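Long-range contacts in amidohydrolase (Staphylococcus aureus, PDB 3NUR), which probably hydrolyses carbon-nitrogen bonds of linear amides, as a TIM-barrel enzyme of the amidohydrolase family with a calcium ion bound in this crystal: residues A[34-39]-A[92-97]; A[113-118]-A[131-136]; A[139-144]-A[175-180]. All coordinates share one frame; numbering follows the deposited sequence.

Interaction 1 of 3, residues A[34-39]-A[92-97]; sequences EDIQKE and LSYGNG
The amide of Gln37 and the phenol of Tyr94 run alongside each other with opposite headings, their planes 49° apart, and Gln37 OE1 lies at the ring edge, near its plane. There it accepts a hydrogen bond from Tyr94 OH, with 2.7 Å between the two oxygens; the donor sits above the carbonyl plane of the amide. The other half of the amide reaches the loop beyond: Gln37 NE2 donates to Asn96 O over 3.0 Å, with an N-H...O angle of 156°. A bend at chi2 (-62°) folds the glutamine back far enough to present both amide ends to residues 94-96. Tyr94 closes strand 87-94 of the TIM barrel, and the short helix 34-39 follows strand 24-31, its neighbour in the parallel sheet; the contact joins that helix to the end of strand 87-94 and the loop that follows it. The side chain of Asn96 is about 7 Å from the bound calcium ion. Ile36 crosses the phenol at a slant, its CG2 branch 3.5 Å from Tyr94 OH and 4.1 Å from Tyr94 CZ. That hydroxyl is gripped a second time, by the backbone N of Ile33, while Tyr31 meets the tyrosine ring edge-to-face. Gly97 O is also hydrogen-bonded to Thr40 OG1.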
loop_
_atom_site.group_PDB
_atom_site.type_symbol
_atom_site.label_atom_id
_atom_site.label_comp_id
_atom_site.label_asym_id
_atom_site.label_seq_id
_atom_site.Cartn_x
_atom_site.Cartn_y
_atom_site.Cartn_z
ATOM N N GLU A 34 -10.515 -4.599 17.486
ATOM C CA GLU A 34 -11.952 -4.606 17.820
ATOM C C GLU A 34 -12.438 -3.333 18.523
ATOM O O GLU A 34 -13.414 -2.734 18.070
ATOM C CB GLU A 34 -12.310 -5.855 18.631
ATOM C CG GLU A 34 -13.804 -6.115 18.708
ATOM C CD GLU A 34 -14.154 -7.298 19.589
ATOM O OE1 GLU A 34 -14.088 -8.446 19.095
ATOM O OE2 GLU A 34 -14.467 -7.079 20.782
ATOM N N ASP A 35 -11.725 -2.900 19.582
ATOM C CA ASP A 35 -12.074 -1.693 20.339
ATOM C C ASP A 35 -12.014 -0.421 19.499
ATOM O O ASP A 35 -12.833 0.479 19.705
ATOM C CB ASP A 35 -11.226 -1.581 21.612
ATOM C CG ASP A 35 -11.609 -2.555 22.729
ATOM O OD1 ASP A 35 -12.597 -3.317 22.553
ATOM O OD2 ASP A 35 -10.922 -2.553 23.781
ATOM N N ILE A 36 -11.090 -0.371 18.507
ATOM C CA ILE A 36 -10.962 0.772 17.595
ATOM C C ILE A 36 -12.094 0.693 16.588
ATOM O O ILE A 36 -12.669 1.731 16.245
ATOM C CB ILE A 36 -9.546 0.866 16.946
ATOM C CG1 ILE A 36 -8.492 1.124 18.034
ATOM C CG2 ILE A 36 -9.479 1.953 15.830
ATOM C CD1 ILE A 36 -7.095 1.137 17.585
ATOM N N GLN A 37 -12.460 -0.539 16.156
ATOM C CA GLN A 37 -13.576 -0.728 15.212
ATOM C C GLN A 37 -14.912 -0.235 15.777
ATOM O O GLN A 37 -15.721 0.290 15.019
ATOM C CB GLN A 37 -13.711 -2.182 14.735
ATOM C CG GLN A 37 -12.499 -2.726 13.963
ATOM C CD GLN A 37 -12.196 -1.989 12.687
ATOM O OE1 GLN A 37 -11.493 -0.968 12.686
ATOM N NE2 GLN A 37 -12.663 -2.525 11.565
ATOM N N LYS A 38 -15.139 -0.403 17.095
ATOM C CA LYS A 38 -16.368 0.061 17.767
ATOM C C LYS A 38 -16.470 1.595 17.674
ATOM O O LYS A 38 -17.569 2.126 17.542
ATOM C CB LYS A 38 -16.375 -0.362 19.248
ATOM C CG LYS A 38 -16.376 -1.860 19.517
ATOM C CD LYS A 38 -16.203 -2.121 21.026
ATOM C CE LYS A 38 -15.874 -3.556 21.376
ATOM N NZ LYS A 38 -17.033 -4.463 21.182
ATOM N N GLU A 39 -15.315 2.293 17.714
ATOM C CA GLU A 39 -15.212 3.758 17.645
ATOM C C GLU A 39 -15.284 4.320 16.225
ATOM O O GLU A 39 -15.919 5.356 16.024
ATOM C CB GLU A 39 -13.949 4.271 18.367
ATOM C CG GLU A 39 -13.844 3.897 19.840
ATOM C CD GLU A 39 -14.972 4.340 20.761
ATOM O OE1 GLU A 39 -15.581 5.407 20.510
ATOM O OE2 GLU A 39 -15.224 3.627 21.760
ATOM N N LEU A 92 2.671 -5.491 8.508
ATOM C CA LEU A 92 1.300 -5.266 8.952
ATOM C C LEU A 92 0.825 -3.805 8.870
ATOM O O LEU A 92 1.551 -2.891 9.268
ATOM C CB LEU A 92 1.109 -5.815 10.393
ATOM C CG LEU A 92 1.239 -7.336 10.604
ATOM C CD1 LEU A 92 1.081 -7.704 12.091
ATOM C CD2 LEU A 92 0.203 -8.084 9.816
ATOM N N SER A 93 -0.407 -3.612 8.351
ATOM C CA SER A 93 -1.057 -2.304 8.207
ATOM C C SER A 93 -2.527 -2.389 8.603
ATOM O O SER A 93 -3.096 -3.463 8.502
ATOM C CB SER A 93 -0.972 -1.847 6.762
ATOM O OG SER A 93 -1.590 -2.797 5.906
ATOM N N TYR A 94 -3.149 -1.273 9.049
ATOM C CA TYR A 94 -4.560 -1.287 9.433
ATOM C C TYR A 94 -5.458 -1.578 8.224
ATOM O O TYR A 94 -5.206 -1.058 7.135
ATOM C CB TYR A 94 -4.976 0.021 10.130
ATOM C CG TYR A 94 -6.070 -0.203 11.148
ATOM C CD1 TYR A 94 -5.774 -0.338 12.503
ATOM C CD2 TYR A 94 -7.406 -0.306 10.755
ATOM C CE1 TYR A 94 -6.779 -0.600 13.442
ATOM C CE2 TYR A 94 -8.419 -0.540 11.684
ATOM C CZ TYR A 94 -8.097 -0.699 13.026
ATOM O OH TYR A 94 -9.096 -0.927 13.938
ATOM N N GLY A 95 -6.452 -2.432 8.423
ATOM C CA GLY A 95 -7.396 -2.855 7.394
ATOM C C GLY A 95 -8.646 -2.001 7.308
ATOM O O GLY A 95 -8.580 -0.773 7.421
ATOM N N ASN A 96 -9.789 -2.647 7.055
ATOM C CA ASN A 96 -11.076 -1.955 6.867
ATOM C C ASN A 96 -11.441 -1.064 8.038
ATOM O O ASN A 96 -11.250 -1.457 9.182
ATOM C CB ASN A 96 -12.188 -2.963 6.620
ATOM C CG ASN A 96 -11.979 -3.825 5.407
ATOM O OD1 ASN A 96 -11.217 -3.491 4.484
ATOM N ND2 ASN A 96 -12.655 -4.963 5.388
ATOM N N GLY A 97 -11.930 0.135 7.738
ATOM C CA GLY A 97 -12.333 1.097 8.761
ATOM C C GLY A 97 -11.184 1.752 9.493
ATOM O O GLY A 97 -11.311 2.095 10.666
#

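Interaction 2 of 3, residues A[113-118]-A[131-136]; sequences KANDQL and GFATLP
The flat carboxamide of Asn115 meets the backbone of Thr134 in its own plane, using both OD1 and ND2. Asn115 OD1 accepts from Thr134 N at 3.0 Å, the donor lying in the carbonyl plane on a lone pair, and the N-H...O angle is 161°. Asn115 ND2 donates to Thr134 O at 2.9 Å, nearly in the plane of its own amide and again on a lone pair of the acceptor. This pair of bonds fixes the rotation of the carboxamide, and the side chain fulfils both backbone hydrogen-bonding groups of one residue. With chi1 at -65°, CG lies beside the backbone N and the amide is carried off the helix to residues 133-134. A water extends the network: it donates to Asn115 OD1 and to Phe132 O, and accepts from Thr134 OG1 at 2.7 Å. Asn115 ND2 has another partner in Glu146 of helix 140-152, so the amide links three parts of the chain. One turn later Leu118 lays its CD2 branch 3.8 Å from Phe132 O and 4.0 Å from Gly131 CA, where the lack of a side chain on the glycine lets it come close. Phe132 CB points away from the helix, and its side chain packs on Val91. Helix 104-124 connects parallel neighbours 87-94 and 129-131, a beta-alpha-beta crossover of the TIM barrel, and here it packs back on the chain that follows the second strand.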
loop_
_atom_site.group_PDB
_atom_site.type_symbol
_atom_site.label_atom_id
_atom_site.label_comp_id
_atom_site.label_asym_id
_atom_site.label_seq_id
_atom_site.Cartn_x
_atom_site.Cartn_y
_atom_site.Cartn_z
ATOM N N LYS A 113 -3.205 4.737 19.190
ATOM C CA LYS A 113 -3.602 3.512 19.847
ATOM C C LYS A 113 -3.359 2.296 18.954
ATOM O O LYS A 113 -2.851 1.273 19.425
ATOM C CB LYS A 113 -5.080 3.592 20.144
ATOM C CG LYS A 113 -5.547 2.587 21.188
ATOM C CD LYS A 113 -5.951 3.328 22.424
ATOM C CE LYS A 113 -6.752 4.577 22.125
ATOM N NZ LYS A 113 -6.976 5.372 23.341
ATOM N N ALA A 114 -3.732 2.441 17.650
ATOM C CA ALA A 114 -3.548 1.325 16.742
ATOM C C ALA A 114 -2.052 1.007 16.654
ATOM O O ALA A 114 -1.668 -0.160 16.814
ATOM C CB ALA A 114 -4.125 1.652 15.368
ATOM N N ASN A 115 -1.204 2.043 16.440
ATOM C CA ASN A 115 0.254 1.858 16.323
ATOM C C ASN A 115 0.877 1.250 17.588
ATOM O O ASN A 115 1.713 0.347 17.489
ATOM C CB ASN A 115 0.936 3.169 15.946
ATOM C CG ASN A 115 0.515 3.645 14.573
ATOM O OD1 ASN A 115 0.359 2.845 13.637
ATOM N ND2 ASN A 115 0.397 4.952 14.408
ATOM N N ASP A 116 0.434 1.706 18.763
ATOM C CA ASP A 116 0.940 1.165 20.034
ATOM C C ASP A 116 0.567 -0.300 20.199
ATOM O O ASP A 116 1.418 -1.092 20.609
ATOM C CB ASP A 116 0.416 1.982 21.234
ATOM C CG ASP A 116 1.159 3.291 21.474
ATOM O OD1 ASP A 116 2.235 3.493 20.857
ATOM O OD2 ASP A 116 0.685 4.099 22.302
ATOM N N GLN A 117 -0.691 -0.663 19.880
ATOM C CA GLN A 117 -1.135 -2.056 20.021
ATOM C C GLN A 117 -0.408 -2.948 19.027
ATOM O O GLN A 117 -0.026 -4.071 19.365
ATOM C CB GLN A 117 -2.656 -2.194 19.885
ATOM C CG GLN A 117 -3.414 -1.648 21.093
ATOM C CD GLN A 117 -4.831 -2.159 21.162
ATOM O OE1 GLN A 117 -5.094 -3.369 21.130
ATOM N NE2 GLN A 117 -5.775 -1.246 21.307
ATOM N N LEU A 118 -0.181 -2.436 17.803
ATOM C CA LEU A 118 0.559 -3.171 16.783
ATOM C C LEU A 118 1.987 -3.431 17.247
ATOM O O LEU A 118 2.454 -4.565 17.145
ATOM C CB LEU A 118 0.576 -2.421 15.427
ATOM C CG LEU A 118 1.316 -3.175 14.279
ATOM C CD1 LEU A 118 0.664 -4.558 14.002
ATOM C CD2 LEU A 118 1.384 -2.317 12.994
ATOM N N GLY A 131 6.142 -3.618 11.199
ATOM C CA GLY A 131 4.984 -2.729 11.194
ATOM C C GLY A 131 5.054 -1.566 10.235
ATOM O O GLY A 131 6.126 -0.997 10.001
ATOM N N PHE A 132 3.887 -1.215 9.677
ATOM C CA PHE A 132 3.693 -0.026 8.863
ATOM C C PHE A 132 2.780 0.877 9.681
ATOM O O PHE A 132 1.814 0.395 10.305
ATOM C CB PHE A 132 3.079 -0.354 7.473
ATOM C CG PHE A 132 4.068 -0.533 6.323
ATOM C CD1 PHE A 132 5.439 -0.450 6.538
ATOM C CD2 PHE A 132 3.622 -0.845 5.043
ATOM C CE1 PHE A 132 6.351 -0.612 5.476
ATOM C CE2 PHE A 132 4.532 -1.026 3.985
ATOM C CZ PHE A 132 5.887 -0.882 4.207
ATOM N N ALA A 133 3.115 2.166 9.719
ATOM C CA ALA A 133 2.351 3.175 10.477
ATOM C C ALA A 133 0.965 3.451 9.898
ATOM O O ALA A 133 0.776 3.415 8.672
ATOM C CB ALA A 133 3.131 4.474 10.501
ATOM N N THR A 134 0.004 3.729 10.790
ATOM C CA THR A 134 -1.357 4.181 10.482
ATOM C C THR A 134 -1.344 5.655 10.898
ATOM O O THR A 134 -0.993 5.971 12.040
ATOM C CB THR A 134 -2.429 3.324 11.156
ATOM O OG1 THR A 134 -2.255 1.974 10.715
ATOM C CG2 THR A 134 -3.850 3.789 10.810
ATOM N N LEU A 135 -1.616 6.554 9.942
ATOM C CA LEU A 135 -1.464 7.996 10.167
ATOM C C LEU A 135 -2.729 8.801 10.094
ATOM O O LEU A 135 -3.509 8.589 9.180
ATOM C CB LEU A 135 -0.452 8.587 9.167
ATOM C CG LEU A 135 0.923 7.896 9.082
ATOM C CD1 LEU A 135 1.728 8.464 7.952
ATOM C CD2 LEU A 135 1.676 8.004 10.413
ATOM N N PRO A 136 -2.886 9.831 10.956
ATOM C CA PRO A 136 -4.074 10.694 10.850
ATOM C C PRO A 136 -3.871 11.737 9.738
ATOM O O PRO A 136 -3.605 12.904 10.003
ATOM C CB PRO A 136 -4.165 11.312 12.251
ATOM C CG PRO A 136 -2.722 11.411 12.709
ATOM C CD PRO A 136 -2.011 10.229 12.092
HETATM O O HOH W 1 -0.393 0.570 12.139
#

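Interaction 3 of 3, residues A[139-144]-A[175-180]; sequences EPEAAA and YDIIFK
Pro140 O has one N-H partner, Ala144 N at 2.9 Å within helix 140-152, and two isoleucines of the neighbouring helix, Ile177 and Ile178, lie beside the same oxygen. Ile177 CG2 stands 3.7 Å from Pro140 O and Ile178 CG1 4.0 Å, both in van der Waals contact with the carbonyl. The ring of Pro140 crosses Tyr175 at a slant, Pro140 CB lying 3.9 Å from Tyr175 CD1, while the phenol's hydroxyl is held by Asp167. The helices belong to the outer layer of the TIM barrel: helix 140-152 leads into strand 159-162, and helix 176-185 leads into the parallel neighbour of that strand, 189-192. In accord with that arrangement the short segments run almost parallel, at 13°, with their axes 8.6 Å apart. Small residues make this closeness possible. Ala144 CB meets Ile177 CG1 at 3.7 Å, and Ala143 CB touches the CD1 end of Ile178, which also reaches Pro140 CB. Because Ile177 turns CG1 anti to the backbone N (chi1 -167°), that branch goes to Ala144 and CG2 is left to pack against Pro140. Glu141 bends at chi2 and crosses Ile177 at about a right angle, Glu141 OE2 coming to 4.2 Å from Ile177 CG1. Beyond the pair, Asp176 forms a salt bridge with Arg243.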
loop_
_atom_site.group_PDB
_atom_site.type_symbol
_atom_site.label_atom_id
_atom_site.label_comp_id
_atom_site.label_asym_id
_atom_site.label_seq_id
_atom_site.Cartn_x
_atom_site.Cartn_y
_atom_site.Cartn_z
ATOM N N GLU A 139 -4.843 15.440 9.608
ATOM C CA GLU A 139 -4.082 16.335 10.494
ATOM C C GLU A 139 -2.594 16.199 10.067
ATOM O O GLU A 139 -1.831 15.513 10.752
ATOM C CB GLU A 139 -4.307 15.892 11.938
ATOM C CG GLU A 139 -5.714 16.152 12.436
ATOM C CD GLU A 139 -5.984 17.627 12.661
ATOM O OE1 GLU A 139 -5.012 18.389 12.873
ATOM O OE2 GLU A 139 -7.166 18.021 12.600
ATOM N N PRO A 140 -2.168 16.784 8.907
ATOM C CA PRO A 140 -0.824 16.467 8.374
ATOM C C PRO A 140 0.394 16.675 9.251
ATOM O O PRO A 140 1.296 15.839 9.225
ATOM C CB PRO A 140 -0.748 17.259 7.063
ATOM C CG PRO A 140 -1.850 18.273 7.152
ATOM C CD PRO A 140 -2.933 17.590 7.932
ATOM N N GLU A 141 0.422 17.761 10.043
ATOM C CA GLU A 141 1.578 17.984 10.910
ATOM C C GLU A 141 1.588 16.950 12.040
ATOM O O GLU A 141 2.659 16.406 12.342
ATOM C CB GLU A 141 1.680 19.448 11.386
ATOM C CG GLU A 141 1.720 20.415 10.211
ATOM C CD GLU A 141 2.803 21.470 10.235
ATOM O OE1 GLU A 141 2.529 22.585 10.736
ATOM O OE2 GLU A 141 3.904 21.205 9.700
ATOM N N ALA A 142 0.390 16.590 12.570
ATOM C CA ALA A 142 0.273 15.560 13.598
ATOM C C ALA A 142 0.634 14.196 12.990
ATOM O O ALA A 142 1.275 13.386 13.657
ATOM C CB ALA A 142 -1.129 15.530 14.172
ATOM N N ALA A 143 0.258 13.966 11.715
ATOM C CA ALA A 143 0.573 12.717 11.004
ATOM C C ALA A 143 2.081 12.560 10.827
ATOM O O ALA A 143 2.608 11.466 11.019
ATOM C CB ALA A 143 -0.117 12.684 9.644
ATOM N N ALA A 144 2.787 13.652 10.486
ATOM C CA ALA A 144 4.245 13.615 10.325
ATOM C C ALA A 144 4.949 13.307 11.661
ATOM O O ALA A 144 5.923 12.566 11.675
ATOM C CB ALA A 144 4.755 14.930 9.734
ATOM N N TYR A 175 -0.042 18.615 2.573
ATOM C CA TYR A 175 0.365 17.231 2.820
ATOM C C TYR A 175 1.829 16.970 2.497
ATOM O O TYR A 175 2.337 15.901 2.826
ATOM C CB TYR A 175 -0.581 16.235 2.101
ATOM C CG TYR A 175 -2.032 16.484 2.450
ATOM C CD1 TYR A 175 -2.517 16.220 3.728
ATOM C CD2 TYR A 175 -2.908 17.030 1.516
ATOM C CE1 TYR A 175 -3.832 16.525 4.081
ATOM C CE2 TYR A 175 -4.233 17.304 1.845
ATOM C CZ TYR A 175 -4.691 17.055 3.130
ATOM O OH TYR A 175 -5.991 17.359 3.463
ATOM N N ASP A 176 2.535 17.967 1.929
ATOM C CA ASP A 176 3.954 17.826 1.570
ATOM C C ASP A 176 4.809 17.278 2.736
ATOM O O ASP A 176 5.648 16.414 2.513
ATOM C CB ASP A 176 4.522 19.172 1.082
ATOM C CG ASP A 176 5.926 19.038 0.541
ATOM O OD1 ASP A 176 6.070 18.692 -0.645
ATOM O OD2 ASP A 176 6.865 19.226 1.311
ATOM N N ILE A 177 4.531 17.736 3.975
ATOM C CA ILE A 177 5.232 17.326 5.195
ATOM C C ILE A 177 5.280 15.801 5.419
ATOM O O ILE A 177 6.264 15.299 5.976
ATOM C CB ILE A 177 4.679 18.099 6.437
ATOM C CG1 ILE A 177 5.582 17.952 7.691
ATOM C CG2 ILE A 177 3.219 17.755 6.748
ATOM C CD1 ILE A 177 7.020 18.462 7.514
ATOM N N ILE A 178 4.238 15.077 4.974
ATOM C CA ILE A 178 4.165 13.618 5.135
ATOM C C ILE A 178 5.251 12.951 4.273
ATOM O O ILE A 178 5.965 12.073 4.764
ATOM C CB ILE A 178 2.725 13.088 4.852
ATOM C CG1 ILE A 178 1.717 13.666 5.893
ATOM C CG2 ILE A 178 2.699 11.537 4.835
ATOM C CD1 ILE A 178 0.179 13.480 5.540
ATOM N N PHE A 179 5.377 13.393 3.002
ATOM C CA PHE A 179 6.359 12.867 2.047
ATOM C C PHE A 179 7.776 13.257 2.448
ATOM O O PHE A 179 8.672 12.434 2.334
ATOM C CB PHE A 179 6.014 13.299 0.612
ATOM C CG PHE A 179 4.606 12.862 0.268
ATOM C CD1 PHE A 179 4.339 11.544 -0.108
ATOM C CD2 PHE A 179 3.540 13.745 0.381
ATOM C CE1 PHE A 179 3.029 11.124 -0.373
ATOM C CE2 PHE A 179 2.229 13.323 0.120
ATOM C CZ PHE A 179 1.980 12.018 -0.239
ATOM N N LYS A 180 7.969 14.512 2.917
ATOM C CA LYS A 180 9.254 15.019 3.398
ATOM C C LYS A 180 9.720 14.146 4.568
ATOM O O LYS A 180 10.880 13.756 4.612
ATOM C CB LYS A 180 9.094 16.474 3.867
ATOM C CG LYS A 180 10.405 17.139 4.285
ATOM C CD LYS A 180 10.160 18.611 4.618
ATOM C CE LYS A 180 11.430 19.413 4.576
ATOM N NZ LYS A 180 11.152 20.870 4.679
#

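From the N terminus, the chain leaves strand 24-31, forms helix 34-39, and meets itself again at 92-97, where interaction 1 closes a loop of 52 residues, part of it not modelled. The chain after helix 104-124 returns through strand 129-131 to pack on that helix at interaction 2, closing a loop of 12 residues, and interaction 3 closes the last, of 30, across strand 159-162. The three lie in series, neither nested nor crossed. Interactions 1 and 2 touch directly, Leu92 against Leu118, Tyr94 against Thr134 and Ile36 against Ala114; Leu135 and Pro136 meet Ala143 of interaction 3. Together they link helices 34-39, 104-124, 140-152 and 176-185 with the strands between them.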